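Local coordinates for Arf-GAP domain and FG repeat-containing protein 1 (Homo sapiens, PDB 2OLM) that acts as a cofactor of HIV-1 Rev in RNA movement and is required for vesicle docking or fusion in acrosome biogenesis, seen here as its Arf-GAP domain, at residues K27-C31 against F115-Y120; Q90-F96 against K123-P129. All coordinates share one frame; numbering follows the deposited sequence. Where two conformers were deposited one is given.

Interaction 1: residues K27-C31 against F115-Y120. With ZN (zinc ion), chain B.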
loop_
_atom_site.group_PDB
_atom_site.type_symbol
_atom_site.label_atom_id
_atom_site.label_comp_id
_atom_site.label_asym_id
_atom_site.label_seq_id
_atom_site.Cartn_x
_atom_site.Cartn_y
_atom_site.Cartn_z
ATOM N N LYS A 27 -12.642 2.375 9.854
ATOM C CA LYS A 27 -13.922 1.719 9.777
ATOM C C LYS A 27 -14.686 2.318 8.609
ATOM O O LYS A 27 -14.579 3.517 8.338
ATOM C CB LYS A 27 -14.725 1.941 11.071
ATOM C CG LYS A 27 -14.098 1.273 12.281
ATOM C CD LYS A 27 -14.189 -0.212 12.188
ATOM N N CYS A 28 -15.438 1.451 7.930
ATOM C CA CYS A 28 -16.336 1.856 6.805
ATOM C C CYS A 28 -17.172 3.050 7.245
ATOM O O CYS A 28 -17.829 2.999 8.272
ATOM C CB CYS A 28 -17.245 0.716 6.422
ATOM S SG CYS A 28 -18.384 1.176 5.163
ATOM N N PHE A 29 -17.214 4.112 6.427
ATOM C CA PHE A 29 -18.009 5.307 6.737
ATOM C C PHE A 29 -19.503 5.019 6.797
ATOM O O PHE A 29 -20.230 5.732 7.477
ATOM C CB PHE A 29 -17.760 6.374 5.706
ATOM C CG PHE A 29 -18.476 7.636 5.999
ATOM C CD1 PHE A 29 -18.278 8.291 7.182
ATOM C CD2 PHE A 29 -19.368 8.168 5.071
ATOM C CE1 PHE A 29 -19.011 9.425 7.501
ATOM C CE2 PHE A 29 -20.070 9.331 5.370
ATOM C CZ PHE A 29 -19.877 9.956 6.570
ATOM N N ASP A 30 -19.995 4.041 6.062
ATOM C CA ASP A 30 -21.409 3.796 5.974
ATOM C C ASP A 30 -21.966 2.786 6.952
ATOM O O ASP A 30 -23.056 2.993 7.504
ATOM C CB ASP A 30 -21.834 3.479 4.511
ATOM C CG ASP A 30 -21.640 4.676 3.609
ATOM O OD1 ASP A 30 -22.139 5.788 3.994
ATOM O OD2 ASP A 30 -20.982 4.534 2.559
ATOM N N CYS A 31 -21.254 1.692 7.175
ATOM C CA CYS A 31 -21.717 0.698 8.161
ATOM C C CYS A 31 -20.968 0.668 9.482
ATOM O O CYS A 31 -21.506 0.086 10.454
ATOM C CB CYS A 31 -21.749 -0.709 7.555
ATOM S SG CYS A 31 -20.129 -1.472 7.277
ATOM N N PHE A 115 -31.419 3.320 3.439
ATOM C CA PHE A 115 -30.586 4.090 4.385
ATOM C C PHE A 115 -29.616 5.028 3.667
ATOM O O PHE A 115 -29.527 6.210 3.987
ATOM C CB PHE A 115 -29.836 3.159 5.303
ATOM C CG PHE A 115 -28.783 3.863 6.150
ATOM C CD1 PHE A 115 -29.146 4.703 7.196
ATOM C CD2 PHE A 115 -27.446 3.678 5.909
ATOM C CE1 PHE A 115 -28.184 5.324 7.964
ATOM C CE2 PHE A 115 -26.484 4.328 6.670
ATOM C CZ PHE A 115 -26.872 5.150 7.708
ATOM N N LEU A 116 -28.919 4.525 2.661
ATOM C CA LEU A 116 -27.998 5.335 1.883
ATOM C C LEU A 116 -28.748 6.450 1.124
ATOM O O LEU A 116 -28.249 7.568 0.999
ATOM C CB LEU A 116 -27.182 4.475 0.930
ATOM C CG LEU A 116 -26.288 3.445 1.559
ATOM C CD1 LEU A 116 -25.689 2.554 0.432
ATOM C CD2 LEU A 116 -25.223 4.036 2.364
ATOM N N GLN A 117 -29.953 6.169 0.637
ATOM C CA GLN A 117 -30.807 7.227 0.075
ATOM C C GLN A 117 -31.124 8.317 1.088
ATOM O O GLN A 117 -31.062 9.501 0.769
ATOM C CB GLN A 117 -32.078 6.674 -0.543
ATOM C CG GLN A 117 -31.814 5.888 -1.800
ATOM C CD GLN A 117 -33.060 5.323 -2.443
ATOM O OE1 GLN A 117 -33.010 4.938 -3.612
ATOM N NE2 GLN A 117 -34.163 5.255 -1.708
ATOM N N GLU A 118 -31.485 7.899 2.305
ATOM C CA GLU A 118 -31.771 8.895 3.343
ATOM C C GLU A 118 -30.543 9.693 3.678
ATOM O O GLU A 118 -30.630 10.893 3.889
ATOM C CB GLU A 118 -32.385 8.229 4.573
ATOM C CG GLU A 118 -33.851 7.894 4.330
ATOM C CD GLU A 118 -34.604 7.549 5.566
ATOM O OE1 GLU A 118 -33.959 7.271 6.609
ATOM O OE2 GLU A 118 -35.850 7.503 5.443
ATOM N N LYS A 119 -29.384 9.052 3.653
ATOM C CA LYS A 119 -28.129 9.700 4.058
ATOM C C LYS A 119 -27.679 10.739 3.023
ATOM O O LYS A 119 -27.338 11.875 3.358
ATOM C CB LYS A 119 -27.028 8.655 4.297
ATOM C CG LYS A 119 -25.734 9.167 4.816
ATOM C CD LYS A 119 -24.825 8.007 5.238
ATOM C CE LYS A 119 -23.475 8.474 5.714
ATOM N NZ LYS A 119 -22.564 7.337 6.192
ATOM N N TYR A 120 -27.633 10.306 1.764
ATOM C CA TYR A 120 -26.985 11.079 0.709
ATOM C C TYR A 120 -27.937 11.847 -0.182
ATOM O O TYR A 120 -27.577 12.913 -0.649
ATOM C CB TYR A 120 -26.073 10.179 -0.169
ATOM C CG TYR A 120 -24.909 9.604 0.604
ATOM C CD1 TYR A 120 -23.860 10.400 1.042
ATOM C CD2 TYR A 120 -24.878 8.271 0.932
ATOM C CE1 TYR A 120 -22.811 9.863 1.785
ATOM C CE2 TYR A 120 -23.844 7.732 1.655
ATOM C CZ TYR A 120 -22.810 8.540 2.088
ATOM O OH TYR A 120 -21.742 8.073 2.824
HETATM ZN ZN ZN B . -19.631 -0.874 5.117
HETATM O O HOH W 1 -19.719 6.703 1.508
HETATM O O HOH W 2 -23.643 5.654 8.183
#
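Asp30 OD1 accepts two short hydrogen bonds from helix 109-121, one from Tyr120 OH at 2.6 Å and one from Lys119 NZ at 2.7 Å, the latter a salt bridge. The hydroxyl meets the syn lone pair of OD1, on the side of the other carboxylate oxygen, while the ammonium comes from the anti side, 23° out of the carboxylate plane. The carboxylate stands almost perpendicular to the Tyr120 ring and meets that ring at its edge. Lys119 CG stands anti to the backbone N (chi1 -175°) and the chain is extended beyond it, which places NZ beside OD1 and also over one face of Phe29, 3.7 Å from the ring centroid in a cation-pi contact displaced toward the rim. At the edge of the same phenyl ring lies Tyr120 OH, 3.3 Å from Phe29 CD2. The lysine charge is therefore shared between a carboxylate and an aromatic face, a setting that should keep both Asp30 and Lys119 ionised although they are buried. Around this tight polar knot the contact is looser: Leu116 CD2 approaches Asp30 CG at 3.8 Å, and Phe115 CE2 stays at a similar distance from Asp30 O. Of two ordered waters, one donates to Asp30 OD2 and Tyr120 OH, and the other donates to Asp30 O while accepting from Lys119 NZ. On the far side of the loop, Cys28 SG and Cys31 SG bind zinc, completed by Cys48 and Cys51. Cys28 SG also accepts the backbone N-H of Cys31, nearly straight at 174°, and more weakly that of Asp30. Such N-H to sulfur bonds accompany the CxxC zinc knuckle, and here the two residues between its cysteines dock the C4-type zinc finger of the Arf-GAP domain onto helix 109-121.

Interaction 2: residues Q90-F96 against K123-P129; sequences QIWLGLF and KRWYVPP
Phe96 and Trp125 meet edge to face: the phenyl edge is directed at the five-membered ring of the indole, with planes at 74° and centroids 5.0 Å apart. Followed outward, the Trp125 side chain starts with CB against Trp92 O, 3.6 Å away, and close to Phe96 N. CG then meets both CB and CD1 of Phe96, CD1 packs on Phe96 CA, and CD2, NE1 and CE2 all lie beneath Phe96 CD1, CE2 nearest at 3.7 Å. Arg124 CG covers the opposite indole face over its centre, sandwiching the tryptophan. Two backbone bonds fasten the segments: Val127 N donates to Ile91 O at 2.9 Å, and Leu95 N donates to Trp125 O over the same length, from above the carbonyl plane rather than along a lone pair. Ile91 O also receives a CA-H contact from Tyr126. With CG anti to the backbone N (chi1 178°), the Tyr126 side chain lies alongside Trp92 and points the same way, which brings its CE1 over one indole face, at an oblique 56° between planes. Ile91 CG2 touches that same tyrosine carbon at 3.5 Å, and Lys123 CD covers a tyrosine face. Toward the surface, Leu95 CD2 crosses Val127 CG2 at about a right angle. The buried Ile91 extends its CD1 to CB of the exposed Pro129. Gly94 has its CA against Val127 CG2, in the type I turn from Leu93 to Phe96. The arrangement joins the turn that ends helix 84-92 to the loop between helices 109-121 and 129-133, which opens with a type I turn; Trp92, Phe96, Trp125 and Tyr126 pack where these two connections meet in the helical C-terminal part of the Arf-GAP fold.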
loop_
_atom_site.group_PDB
_atom_site.type_symbol
_atom_site.label_atom_id
_atom_site.label_comp_id
_atom_site.label_asym_id
_atom_site.label_seq_id
_atom_site.Cartn_x
_atom_site.Cartn_y
_atom_site.Cartn_z
ATOM N N GLN A 90 -19.083 14.859 9.760
ATOM C CA GLN A 90 -19.602 16.157 10.161
ATOM C C GLN A 90 -20.647 16.700 9.173
ATOM O O GLN A 90 -21.513 17.513 9.549
ATOM C CB GLN A 90 -18.456 17.137 10.334
ATOM C CG GLN A 90 -17.471 16.723 11.449
ATOM C CD GLN A 90 -18.140 16.642 12.803
ATOM O OE1 GLN A 90 -19.025 17.438 13.101
ATOM N NE2 GLN A 90 -17.755 15.657 13.613
ATOM N N ILE A 91 -20.582 16.257 7.922
ATOM C CA ILE A 91 -21.504 16.678 6.855
ATOM C C ILE A 91 -22.692 15.716 6.794
ATOM O O ILE A 91 -23.806 16.043 7.202
ATOM C CB ILE A 91 -20.762 16.747 5.482
ATOM C CG1 ILE A 91 -19.665 17.811 5.564
ATOM C CG2 ILE A 91 -21.760 17.009 4.335
ATOM C CD1 ILE A 91 -18.601 17.692 4.437
ATOM N N TRP A 92 -22.429 14.510 6.341
ATOM C CA TRP A 92 -23.491 13.554 6.035
ATOM C C TRP A 92 -24.169 12.947 7.279
ATOM O O TRP A 92 -25.299 12.454 7.204
ATOM C CB TRP A 92 -22.927 12.434 5.118
ATOM C CG TRP A 92 -22.350 12.992 3.884
ATOM C CD1 TRP A 92 -21.022 13.170 3.611
ATOM C CD2 TRP A 92 -23.068 13.523 2.764
ATOM N NE1 TRP A 92 -20.866 13.800 2.390
ATOM C CE2 TRP A 92 -22.112 14.011 1.855
ATOM C CE3 TRP A 92 -24.429 13.620 2.441
ATOM C CZ2 TRP A 92 -22.479 14.631 0.641
ATOM C CZ3 TRP A 92 -24.795 14.184 1.231
ATOM C CH2 TRP A 92 -23.812 14.698 0.351
ATOM N N LEU A 93 -23.441 12.960 8.398
ATOM C CA LEU A 93 -23.943 12.460 9.656
ATOM C C LEU A 93 -23.867 13.580 10.714
ATOM O O LEU A 93 -23.838 13.286 11.917
ATOM C CB LEU A 93 -23.139 11.236 10.146
ATOM C CG LEU A 93 -23.181 10.030 9.233
ATOM C CD1 LEU A 93 -22.175 9.000 9.712
ATOM C CD2 LEU A 93 -24.596 9.464 9.123
ATOM N N GLY A 94 -23.885 14.842 10.308
ATOM C CA GLY A 94 -23.739 15.936 11.282
ATOM C C GLY A 94 -24.838 15.969 12.303
ATOM O O GLY A 94 -24.612 16.436 13.444
ATOM N N LEU A 95 -26.023 15.480 11.971
ATOM C CA LEU A 95 -27.194 15.447 12.907
ATOM C C LEU A 95 -27.468 14.060 13.477
ATOM O O LEU A 95 -28.396 13.882 14.262
ATOM C CB LEU A 95 -28.460 16.026 12.219
ATOM C CG LEU A 95 -28.264 17.383 11.583
ATOM C CD1 LEU A 95 -29.579 17.850 10.912
ATOM C CD2 LEU A 95 -27.734 18.423 12.607
ATOM N N PHE A 96 -26.708 13.067 13.047
ATOM C CA PHE A 96 -26.881 11.654 13.451
ATOM C C PHE A 96 -26.362 11.428 14.864
ATOM O O PHE A 96 -25.295 11.893 15.212
ATOM C CB PHE A 96 -26.126 10.786 12.432
ATOM C CG PHE A 96 -26.333 9.312 12.534
ATOM C CD1 PHE A 96 -27.239 8.654 11.733
ATOM C CD2 PHE A 96 -25.568 8.557 13.400
ATOM C CE1 PHE A 96 -27.394 7.233 11.809
ATOM C CE2 PHE A 96 -25.728 7.197 13.494
ATOM C CZ PHE A 96 -26.622 6.530 12.697
ATOM N N LYS A 123 -30.811 13.516 2.571
ATOM C CA LYS A 123 -30.047 14.342 3.496
ATOM C C LYS A 123 -30.708 14.430 4.869
ATOM O O LYS A 123 -30.785 15.511 5.476
ATOM C CB LYS A 123 -29.788 15.715 2.864
ATOM C CG LYS A 123 -28.724 15.616 1.836
ATOM C CD LYS A 123 -28.640 16.828 0.966
ATOM C CE LYS A 123 -27.491 16.662 -0.007
ATOM N NZ LYS A 123 -27.462 17.760 -0.995
ATOM N N ARG A 124 -31.119 13.301 5.382
ATOM C CA ARG A 124 -31.834 13.269 6.650
ATOM C C ARG A 124 -30.985 13.815 7.821
ATOM O O ARG A 124 -31.566 14.428 8.759
ATOM C CB ARG A 124 -32.258 11.847 6.958
ATOM C CG ARG A 124 -32.955 11.682 8.312
ATOM C CD ARG A 124 -33.636 10.352 8.366
ATOM N NE ARG A 124 -34.283 10.138 9.657
ATOM C CZ ARG A 124 -34.889 9.013 9.999
ATOM N NH1 ARG A 124 -34.987 8.031 9.119
ATOM N NH2 ARG A 124 -35.436 8.894 11.207
ATOM N N TRP A 125 -29.676 13.598 7.819
ATOM C CA TRP A 125 -28.807 13.945 8.973
ATOM C C TRP A 125 -27.768 14.975 8.603
ATOM O O TRP A 125 -26.712 15.064 9.225
ATOM C CB TRP A 125 -28.098 12.676 9.515
ATOM C CG TRP A 125 -29.027 11.600 9.908
ATOM C CD1 TRP A 125 -29.763 11.528 11.080
ATOM C CD2 TRP A 125 -29.381 10.410 9.163
ATOM N NE1 TRP A 125 -30.519 10.387 11.098
ATOM C CE2 TRP A 125 -30.304 9.687 9.927
ATOM C CE3 TRP A 125 -28.979 9.888 7.922
ATOM C CZ2 TRP A 125 -30.852 8.487 9.494
ATOM C CZ3 TRP A 125 -29.531 8.698 7.502
ATOM C CH2 TRP A 125 -30.445 8.008 8.285
ATOM N N TYR A 126 -28.048 15.755 7.551
ATOM C CA TYR A 126 -27.040 16.523 6.849
ATOM C C TYR A 126 -26.828 17.917 7.436
ATOM O O TYR A 126 -27.806 18.627 7.731
ATOM C CB TYR A 126 -27.512 16.645 5.397
ATOM C CG TYR A 126 -26.670 17.445 4.416
ATOM C CD1 TYR A 126 -25.626 16.847 3.719
ATOM C CD2 TYR A 126 -26.972 18.765 4.112
ATOM C CE1 TYR A 126 -24.877 17.554 2.791
ATOM C CE2 TYR A 126 -26.263 19.452 3.194
ATOM C CZ TYR A 126 -25.209 18.857 2.520
ATOM O OH TYR A 126 -24.507 19.562 1.548
ATOM N N VAL A 127 -25.568 18.320 7.561
ATOM C CA VAL A 127 -25.170 19.699 7.842
ATOM C C VAL A 127 -24.310 20.178 6.661
ATOM O O VAL A 127 -23.374 19.489 6.266
ATOM C CB VAL A 127 -24.363 19.787 9.149
ATOM C CG1 VAL A 127 -23.874 21.239 9.389
ATOM C CG2 VAL A 127 -25.196 19.293 10.331
ATOM N N PRO A 128 -24.670 21.321 6.057
ATOM C CA PRO A 128 -23.916 21.762 4.874
ATOM C C PRO A 128 -22.434 21.931 5.160
ATOM O O PRO A 128 -22.051 22.333 6.268
ATOM C CB PRO A 128 -24.560 23.123 4.547
ATOM C CG PRO A 128 -25.877 23.083 5.112
ATOM C CD PRO A 128 -25.814 22.197 6.336
ATOM N N PRO A 129 -21.581 21.604 4.187
ATOM C CA PRO A 129 -20.152 21.647 4.434
ATOM C C PRO A 129 -19.570 22.932 4.991
ATOM O O PRO A 129 -18.649 22.862 5.784
ATOM C CB PRO A 129 -19.542 21.335 3.055
ATOM C CG PRO A 129 -20.583 20.621 2.343
ATOM C CD PRO A 129 -21.892 21.041 2.864
#

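Overall arrangement
From the N terminus, helix 3-20 leads into the zinc-binding loop at 27-31, whose partner on helix 109-121 comes only after the small antiparallel sheet and three more helices; interaction 1 thus closes a long loop of 83 intervening residues. Interaction 2 starts inside that loop, at the end of helix 84-92, and closes beyond it at 123-129, so the two contacts cross rather than nest. Their centres lie 11 Å apart and they touch directly: Glu118 pairs with Arg124, Phe115 packs on Trp125, and Tyr120 and the Lys119 carbonyl on Trp92. Helix 109-121 thereby ties the zinc finger to the C-terminal helical region.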